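Local coordinates for USG-1 protein homolog (Pseudomonas aeruginosa, PDB 2HJS), which is probably an NAD- or NADP-dependent oxidoreductase of the aspartate-semialdehyde dehydrogenase family, though its own reaction is not established, at residues D27-P32 with N325-G330; T294-V299 with V309-V314. All coordinates share one frame; numbering follows the deposited sequence.

Contact 1: D27-P32 with N325-G330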
ATOM      1  N   ASP A  27     -21.507 -21.579 -15.254  1.00 47.64           N
ATOM      2  CA  ASP A  27     -22.484 -21.385 -16.323  1.00 47.99           C
ATOM      3  C   ASP A  27     -21.755 -20.774 -17.546  1.00 48.87           C
ATOM      4  O   ASP A  27     -21.790 -21.338 -18.650  1.00 48.08           O
ATOM      5  CB  ASP A  27     -23.581 -20.480 -15.780  1.00 47.87           C
ATOM      6  CG  ASP A  27     -24.687 -20.205 -16.772  1.00 50.34           C
ATOM      7  OD1 ASP A  27     -24.790 -20.880 -17.833  1.00 53.35           O
ATOM      8  OD2 ASP A  27     -25.502 -19.306 -16.461  1.00 51.63           O
ATOM      9  N   GLU A  28     -21.055 -19.658 -17.319  1.00 48.27           N
ATOM     10  CA  GLU A  28     -20.270 -18.958 -18.345  1.00 49.55           C
ATOM     11  C   GLU A  28     -19.316 -19.845 -19.146  1.00 49.29           C
ATOM     12  O   GLU A  28     -19.162 -19.665 -20.357  1.00 48.92           O
ATOM     13  CB  GLU A  28     -19.380 -17.907 -17.677  1.00 49.07           C
ATOM     14  CG  GLU A  28     -19.705 -16.480 -17.944  1.00 52.80           C
ATOM     15  CD  GLU A  28     -18.586 -15.545 -17.430  1.00 58.06           C
ATOM     16  OE1 GLU A  28     -18.827 -14.860 -16.395  1.00 59.72           O
ATOM     17  OE2 GLU A  28     -17.473 -15.542 -18.047  1.00 56.86           O
ATOM     18  N   ARG A  29     -18.626 -20.741 -18.436  1.00 48.85           N
ATOM     19  CA  ARG A  29     -17.581 -21.562 -19.021  1.00 48.41           C
ATOM     20  C   ARG A  29     -18.114 -22.908 -19.487  1.00 49.00           C
ATOM     21  O   ARG A  29     -17.328 -23.781 -19.902  1.00 48.33           O
ATOM     22  CB  ARG A  29     -16.418 -21.763 -18.022  1.00 48.76           C
ATOM     23  CG  ARG A  29     -15.721 -20.479 -17.608  1.00 48.29           C
ATOM     24  CD  ARG A  29     -14.573 -20.731 -16.655  1.00 47.81           C
ATOM     25  NE  ARG A  29     -13.529 -21.527 -17.281  1.00 48.67           N
ATOM     26  CZ  ARG A  29     -12.560 -21.037 -18.056  1.00 50.74           C
ATOM     27  NH1 ARG A  29     -12.441 -19.732 -18.279  1.00 50.66           N
ATOM     28  NH2 ARG A  29     -11.680 -21.863 -18.590  1.00 52.14           N
ATOM     29  N   ASP A  30     -19.443 -23.079 -19.436  1.00 48.66           N
ATOM     30  CA  ASP A  30     -20.061 -24.335 -19.792  1.00 49.29           C
ATOM     31  C   ASP A  30     -19.443 -25.545 -19.146  1.00 48.74           C
ATOM     32  O   ASP A  30     -19.164 -26.536 -19.825  1.00 48.77           O
ATOM     33  CB  ASP A  30     -20.048 -24.547 -21.300  1.00 49.60           C
ATOM     34  CG  ASP A  30     -21.209 -23.928 -21.949  1.00 51.54           C
ATOM     35  OD1 ASP A  30     -22.283 -24.561 -21.923  1.00 53.40           O
ATOM     36  OD2 ASP A  30     -21.053 -22.792 -22.465  1.00 54.42           O
ATOM     37  N   PHE A  31     -19.259 -25.476 -17.841  1.00 48.60           N
ATOM     38  CA  PHE A  31     -18.766 -26.605 -17.092  1.00 49.06           C
ATOM     39  C   PHE A  31     -19.671 -27.788 -17.346  1.00 49.40           C
ATOM     40  O   PHE A  31     -20.907 -27.660 -17.289  1.00 50.18           O
ATOM     41  CB  PHE A  31     -18.726 -26.264 -15.614  1.00 48.85           C
ATOM     42  CG  PHE A  31     -17.774 -27.116 -14.815  1.00 49.09           C
ATOM     43  CD1 PHE A  31     -16.447 -26.727 -14.648  1.00 48.05           C
ATOM     44  CD2 PHE A  31     -18.215 -28.288 -14.192  1.00 47.55           C
ATOM     45  CE1 PHE A  31     -15.567 -27.511 -13.884  1.00 46.92           C
ATOM     46  CE2 PHE A  31     -17.354 -29.044 -13.423  1.00 47.19           C
ATOM     47  CZ  PHE A  31     -16.026 -28.659 -13.271  1.00 47.62           C
ATOM     48  N   PRO A  32     -19.077 -28.943 -17.680  1.00 50.10           N
ATOM     49  CA  PRO A  32     -19.894 -30.084 -18.145  1.00 50.12           C
ATOM     50  C   PRO A  32     -20.576 -30.907 -17.039  1.00 50.26           C
ATOM     51  O   PRO A  32     -20.480 -32.146 -17.012  1.00 50.97           O
ATOM     52  CB  PRO A  32     -18.904 -30.918 -18.963  1.00 50.25           C
ATOM     53  CG  PRO A  32     -17.553 -30.566 -18.398  1.00 50.03           C
ATOM     54  CD  PRO A  32     -17.633 -29.230 -17.709  1.00 49.57           C
ATOM     55  N   ASN A 325      -9.757 -19.513 -10.396  1.00 48.83           N
ATOM     56  CA  ASN A 325      -8.710 -20.512 -10.132  1.00 48.99           C
ATOM     57  C   ASN A 325      -9.282 -21.864  -9.665  1.00 49.19           C
ATOM     58  O   ASN A 325      -8.813 -22.932 -10.086  1.00 49.89           O
ATOM     59  CB  ASN A 325      -7.667 -19.977  -9.139  1.00 48.13           C
ATOM     60  CG  ASN A 325      -6.705 -18.992  -9.778  1.00 49.92           C
ATOM     61  OD1 ASN A 325      -6.184 -19.244 -10.871  1.00 50.25           O
ATOM     62  ND2 ASN A 325      -6.446 -17.858  -9.090  1.00 46.53           N
ATOM     63  N   ALA A 326     -10.297 -21.818  -8.802  1.00 49.25           N
ATOM     64  CA  ALA A 326     -10.959 -23.029  -8.327  1.00 49.11           C
ATOM     65  C   ALA A 326     -11.623 -23.776  -9.499  1.00 49.14           C
ATOM     66  O   ALA A 326     -11.508 -24.992  -9.627  1.00 49.92           O
ATOM     67  CB  ALA A 326     -11.986 -22.683  -7.240  1.00 47.73           C
ATOM     68  N   VAL A 327     -12.306 -23.039 -10.361  1.00 49.23           N
ATOM     69  CA  VAL A 327     -12.993 -23.642 -11.496  1.00 48.25           C
ATOM     70  C   VAL A 327     -11.980 -24.242 -12.498  1.00 48.71           C
ATOM     71  O   VAL A 327     -12.171 -25.353 -12.984  1.00 48.72           O
ATOM     72  CB  VAL A 327     -13.928 -22.625 -12.183  1.00 48.55           C
ATOM     73  CG1 VAL A 327     -14.549 -23.222 -13.445  1.00 45.91           C
ATOM     74  CG2 VAL A 327     -15.047 -22.171 -11.225  1.00 47.11           C
ATOM     75  N   LEU A 328     -10.904 -23.510 -12.781  1.00 48.89           N
ATOM     76  CA  LEU A 328      -9.852 -24.013 -13.663  1.00 48.76           C
ATOM     77  C   LEU A 328      -9.283 -25.340 -13.166  1.00 48.94           C
ATOM     78  O   LEU A 328      -9.024 -26.245 -13.979  1.00 49.66           O
ATOM     79  CB  LEU A 328      -8.741 -22.967 -13.818  1.00 48.86           C
ATOM     80  CG  LEU A 328      -9.057 -21.686 -14.600  1.00 48.03           C
ATOM     81  CD1 LEU A 328      -7.890 -20.700 -14.486  1.00 48.75           C
ATOM     82  CD2 LEU A 328      -9.339 -21.989 -16.058  1.00 47.83           C
ATOM     83  N   LEU A 329      -9.098 -25.456 -11.841  1.00 49.05           N
ATOM     84  CA  LEU A 329      -8.676 -26.695 -11.178  1.00 48.45           C
ATOM     85  C   LEU A 329      -9.681 -27.811 -11.370  1.00 49.66           C
ATOM     86  O   LEU A 329      -9.303 -28.935 -11.687  1.00 51.09           O
ATOM     87  CB  LEU A 329      -8.413 -26.450  -9.678  1.00 48.88           C
ATOM     88  CG  LEU A 329      -7.897 -27.620  -8.819  1.00 48.55           C
ATOM     89  CD1 LEU A 329      -6.648 -28.250  -9.443  1.00 45.50           C
ATOM     90  CD2 LEU A 329      -7.591 -27.121  -7.388  1.00 46.42           C
ATOM     91  N   GLY A 330     -10.966 -27.503 -11.202  1.00 49.67           N
ATOM     92  CA  GLY A 330     -12.032 -28.436 -11.493  1.00 49.72           C
ATOM     93  C   GLY A 330     -12.038 -28.895 -12.945  1.00 50.49           C
ATOM     94  O   GLY A 330     -12.277 -30.068 -13.225  1.00 49.39           O
TER
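R29 and F31 reach onto one side of helix 317-336, where V327, L328 and G330 receive them. They are presented by a Schellman motif that ends helix 17-28, with D30, at positive phi, as its C-prime residue: F31 N bonds to L26 O and D30 N to D27 O. F31 meets the helix with the rim of its ring, not its face: CE1 lies 3.9 Å from G330 C, and V327 O also sits at the edge, near the ring plane. With CG anti to the backbone N (chi1 -158°), the phenyl is carried out to the helix backbone, and its CD1 passes V327 CG1 at 4.2 Å, the two side chains running antiparallel. Glycine at 330 suits the place, since without a side chain it lets the ring edge come close to the helix backbone. V327 turns the same methyl to the R29 chain, CG1 lying 4.1 Å from R29 CD. Beyond it the R29 chain bends at chi3 (63°), and L328 CD2 comes over one face of the guanidinium, 3.5 Å from R29 NH2, the leucine roughly perpendicular to the arginine.

L22 and I334 extend the apolar packing around V327 and F31. The touches between 27-32 and 325-330 are carbon-rich van der Waals ones, while the charge of R29 is met by a salt bridge from NE to E331, just beyond 325-330.

Contact 2: T294-V299 with V309-V314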
ATOM      1  N   THR A 294      -5.382 -11.144 -14.808  1.00 48.94           N
ATOM      2  CA  THR A 294      -4.609 -10.524 -13.752  1.00 48.77           C
ATOM      3  C   THR A 294      -3.680  -9.532 -14.477  1.00 48.83           C
ATOM      4  O   THR A 294      -2.913  -9.917 -15.359  1.00 49.02           O
ATOM      5  CB  THR A 294      -3.825 -11.597 -13.017  1.00 48.73           C
ATOM      6  OG1 THR A 294      -4.737 -12.383 -12.248  1.00 50.34           O
ATOM      7  CG2 THR A 294      -2.765 -11.013 -12.106  1.00 48.08           C
ATOM      8  N   TYR A 295      -3.778  -8.262 -14.118  1.00 48.51           N
ATOM      9  CA  TYR A 295      -3.029  -7.196 -14.796  1.00 49.02           C
ATOM     10  C   TYR A 295      -1.703  -6.931 -14.089  1.00 49.28           C
ATOM     11  O   TYR A 295      -1.664  -6.885 -12.873  1.00 49.00           O
ATOM     12  CB  TYR A 295      -3.842  -5.920 -14.782  1.00 49.33           C
ATOM     13  CG  TYR A 295      -4.955  -5.877 -15.783  1.00 49.84           C
ATOM     14  CD1 TYR A 295      -4.805  -5.159 -16.963  1.00 51.82           C
ATOM     15  CD2 TYR A 295      -6.166  -6.556 -15.563  1.00 50.02           C
ATOM     16  CE1 TYR A 295      -5.829  -5.091 -17.904  1.00 51.35           C
ATOM     17  CE2 TYR A 295      -7.199  -6.506 -16.512  1.00 51.27           C
ATOM     18  CZ  TYR A 295      -7.009  -5.771 -17.676  1.00 51.99           C
ATOM     19  OH  TYR A 295      -7.997  -5.685 -18.626  1.00 53.79           O
ATOM     20  N   VAL A 296      -0.624  -6.766 -14.854  1.00 48.98           N
ATOM     21  CA  VAL A 296       0.691  -6.556 -14.273  1.00 48.62           C
ATOM     22  C   VAL A 296       1.328  -5.352 -14.957  1.00 49.15           C
ATOM     23  O   VAL A 296       1.400  -5.324 -16.178  1.00 48.33           O
ATOM     24  CB  VAL A 296       1.628  -7.787 -14.458  1.00 49.03           C
ATOM     25  CG1 VAL A 296       2.992  -7.558 -13.727  1.00 47.36           C
ATOM     26  CG2 VAL A 296       0.970  -9.028 -13.932  1.00 48.11           C
ATOM     27  N   GLY A 297       1.792  -4.380 -14.165  1.00 48.74           N
ATOM     28  CA  GLY A 297       2.506  -3.224 -14.682  1.00 48.53           C
ATOM     29  C   GLY A 297       3.684  -2.761 -13.837  1.00 49.13           C
ATOM     30  O   GLY A 297       4.076  -3.428 -12.867  1.00 49.06           O
ATOM     31  N   ARG A 298       4.249  -1.616 -14.235  1.00 48.40           N
ATOM     32  CA  ARG A 298       5.342  -0.926 -13.556  1.00 47.79           C
ATOM     33  C   ARG A 298       6.575  -1.804 -13.440  1.00 47.50           C
ATOM     34  O   ARG A 298       7.291  -1.739 -12.446  1.00 47.62           O
ATOM     35  CB  ARG A 298       4.919  -0.361 -12.177  1.00 47.78           C
ATOM     36  CG  ARG A 298       3.800   0.679 -12.206  1.00 46.69           C
ATOM     37  CD  ARG A 298       3.980   1.692 -11.095  1.00 47.69           C
ATOM     38  NE  ARG A 298       5.265   2.383 -11.216  1.00 45.15           N
ATOM     39  CZ  ARG A 298       5.904   3.013 -10.243  1.00 46.74           C
ATOM     40  NH1 ARG A 298       5.365   3.097  -9.030  1.00 46.03           N
ATOM     41  NH2 ARG A 298       7.087   3.595 -10.500  1.00 45.07           N
ATOM     42  N   VAL A 299       6.802  -2.644 -14.450  1.00 47.31           N
ATOM     43  CA  VAL A 299       7.981  -3.508 -14.472  1.00 46.33           C
ATOM     44  C   VAL A 299       9.195  -2.617 -14.649  1.00 46.26           C
ATOM     45  O   VAL A 299       9.305  -1.926 -15.645  1.00 46.56           O
ATOM     46  CB  VAL A 299       7.910  -4.564 -15.606  1.00 46.53           C
ATOM     47  CG1 VAL A 299       9.266  -5.342 -15.726  1.00 44.67           C
ATOM     48  CG2 VAL A 299       6.750  -5.519 -15.376  1.00 44.59           C
ATOM     49  N   VAL A 309      13.798  -6.200  -9.413  1.00 48.13           N
ATOM     50  CA  VAL A 309      12.716  -5.895 -10.342  1.00 47.87           C
ATOM     51  C   VAL A 309      11.462  -5.723  -9.517  1.00 48.06           C
ATOM     52  O   VAL A 309      11.210  -6.509  -8.604  1.00 48.64           O
ATOM     53  CB  VAL A 309      12.550  -6.965 -11.503  1.00 47.81           C
ATOM     54  CG1 VAL A 309      12.320  -8.384 -10.959  1.00 46.04           C
ATOM     55  CG2 VAL A 309      11.400  -6.588 -12.478  1.00 47.21           C
ATOM     56  N   ASN A 310      10.706  -4.677  -9.829  1.00 47.90           N
ATOM     57  CA  ASN A 310       9.412  -4.417  -9.210  1.00 47.69           C
ATOM     58  C   ASN A 310       8.306  -4.795 -10.150  1.00 48.45           C
ATOM     59  O   ASN A 310       8.481  -4.681 -11.351  1.00 47.13           O
ATOM     60  CB  ASN A 310       9.258  -2.935  -8.923  1.00 47.81           C
ATOM     61  CG  ASN A 310      10.161  -2.472  -7.823  1.00 48.14           C
ATOM     62  OD1 ASN A 310      11.293  -2.046  -8.071  1.00 50.31           O
ATOM     63  ND2 ASN A 310       9.698  -2.609  -6.585  1.00 49.27           N
ATOM     64  N   LEU A 311       7.178  -5.244  -9.590  1.00 48.67           N
ATOM     65  CA  LEU A 311       5.971  -5.514 -10.356  1.00 50.13           C
ATOM     66  C   LEU A 311       4.810  -4.911  -9.575  1.00 49.43           C
ATOM     67  O   LEU A 311       4.840  -4.897  -8.359  1.00 48.76           O
ATOM     68  CB  LEU A 311       5.691  -7.033 -10.451  1.00 50.18           C
ATOM     69  CG  LEU A 311       6.780  -8.023 -10.859  1.00 52.76           C
ATOM     70  CD1 LEU A 311       6.251  -9.400 -10.551  1.00 55.76           C
ATOM     71  CD2 LEU A 311       7.032  -7.913 -12.347  1.00 54.35           C
ATOM     72  N   TRP A 312       3.769  -4.486 -10.289  1.00 48.91           N
ATOM     73  CA  TRP A 312       2.509  -4.078  -9.677  1.00 48.29           C
ATOM     74  C   TRP A 312       1.437  -4.965 -10.279  1.00 48.09           C
ATOM     75  O   TRP A 312       1.372  -5.119 -11.482  1.00 47.92           O
ATOM     76  CB  TRP A 312       2.251  -2.604  -9.968  1.00 47.38           C
ATOM     77  CG  TRP A 312       0.826  -2.094  -9.767  1.00 47.83           C
ATOM     78  CD1 TRP A 312      -0.147  -1.953 -10.743  1.00 46.55           C
ATOM     79  CD2 TRP A 312       0.238  -1.607  -8.544  1.00 45.58           C
ATOM     80  NE1 TRP A 312      -1.289  -1.417 -10.183  1.00 45.85           N
ATOM     81  CE2 TRP A 312      -1.083  -1.202  -8.845  1.00 45.50           C
ATOM     82  CE3 TRP A 312       0.695  -1.488  -7.221  1.00 47.05           C
ATOM     83  CZ2 TRP A 312      -1.940  -0.646  -7.881  1.00 45.76           C
ATOM     84  CZ3 TRP A 312      -0.165  -0.950  -6.258  1.00 46.20           C
ATOM     85  CH2 TRP A 312      -1.469  -0.527  -6.606  1.00 46.06           C
ATOM     86  N   ILE A 313       0.637  -5.598  -9.428  1.00 48.37           N
ATOM     87  CA  ILE A 313      -0.319  -6.607  -9.870  1.00 47.96           C
ATOM     88  C   ILE A 313      -1.714  -6.203  -9.396  1.00 48.30           C
ATOM     89  O   ILE A 313      -1.894  -5.832  -8.237  1.00 47.38           O
ATOM     90  CB  ILE A 313       0.035  -8.001  -9.278  1.00 48.03           C
ATOM     91  CG1 ILE A 313       1.483  -8.391  -9.616  1.00 48.23           C
ATOM     92  CG2 ILE A 313      -0.994  -9.060  -9.752  1.00 47.54           C
ATOM     93  CD1 ILE A 313       1.978  -9.637  -8.862  1.00 46.73           C
ATOM     94  N   VAL A 314      -2.698  -6.225 -10.288  1.00 48.17           N
ATOM     95  CA  VAL A 314      -4.071  -6.023  -9.831  1.00 48.42           C
ATOM     96  C   VAL A 314      -4.947  -7.117 -10.381  1.00 48.14           C
ATOM     97  O   VAL A 314      -4.800  -7.537 -11.531  1.00 48.43           O
ATOM     98  CB  VAL A 314      -4.664  -4.579 -10.115  1.00 48.87           C
ATOM     99  CG1 VAL A 314      -3.863  -3.445  -9.334  1.00 48.18           C
ATOM    100  CG2 VAL A 314      -4.783  -4.270 -11.588  1.00 48.50           C
TER
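Strands 294-299 and 309-314 run antiparallel, joined by two hydrogen-bonded pairs, Y295 with V314 (N to O 2.9 Å in both directions) and G297 with W312 (N to O 2.8 Å in both directions), with V296 and I313 as the non-hydrogen-bonded pair between them. The side chains of V296 and I313 share one face, and their beta-branched shape suits an extended strand. T294 places CG2 anti to the backbone N, where it meets I313 CG2 at 3.5 Å, while OG1 (chi1 -71°) bonds E140. On the face of Y295 and V314, Y295 CB lies 3.7 Å from V314 CG2, and the tyrosine ring turns its edge to V314 O. W312 CB packs 3.5 Å from G297 O. R298, with positive phi (59°), breaks the regular pairing, yet V299 still lies alongside L311, CG2 to CD2 3.9 Å.

R298 and N310 send their polar ends to the second subunit, to E215 and N234 there, consistent with a dimerisation domain. The hairpin is flanked in its sheet by strands 246-254 and 273-275, while V141 of helix 133-145 packs on T294, V296, L311 and I313, and helix 260-269 covers V299 and V309.

From the N terminus, the chain leaves helix 17-28 through the turn at 27-32 and meets it again near its end, when helix 317-336 arrives at 325-330; contact 1 thus closes a loop of nearly 300 residues. Contact 2 is nested inside that loop as a local hairpin, closed across the short connection between strands 294-301 and 308-315. The two are linked through the chain, since strand 308-315 leads into helix 317-336, but they do not touch, and their centres lie about 26 Å apart. Contact 2 forms part of the sheet of the dimerisation domain, whereas contact 1 brings the C-terminal helix back against the NAD-binding domain.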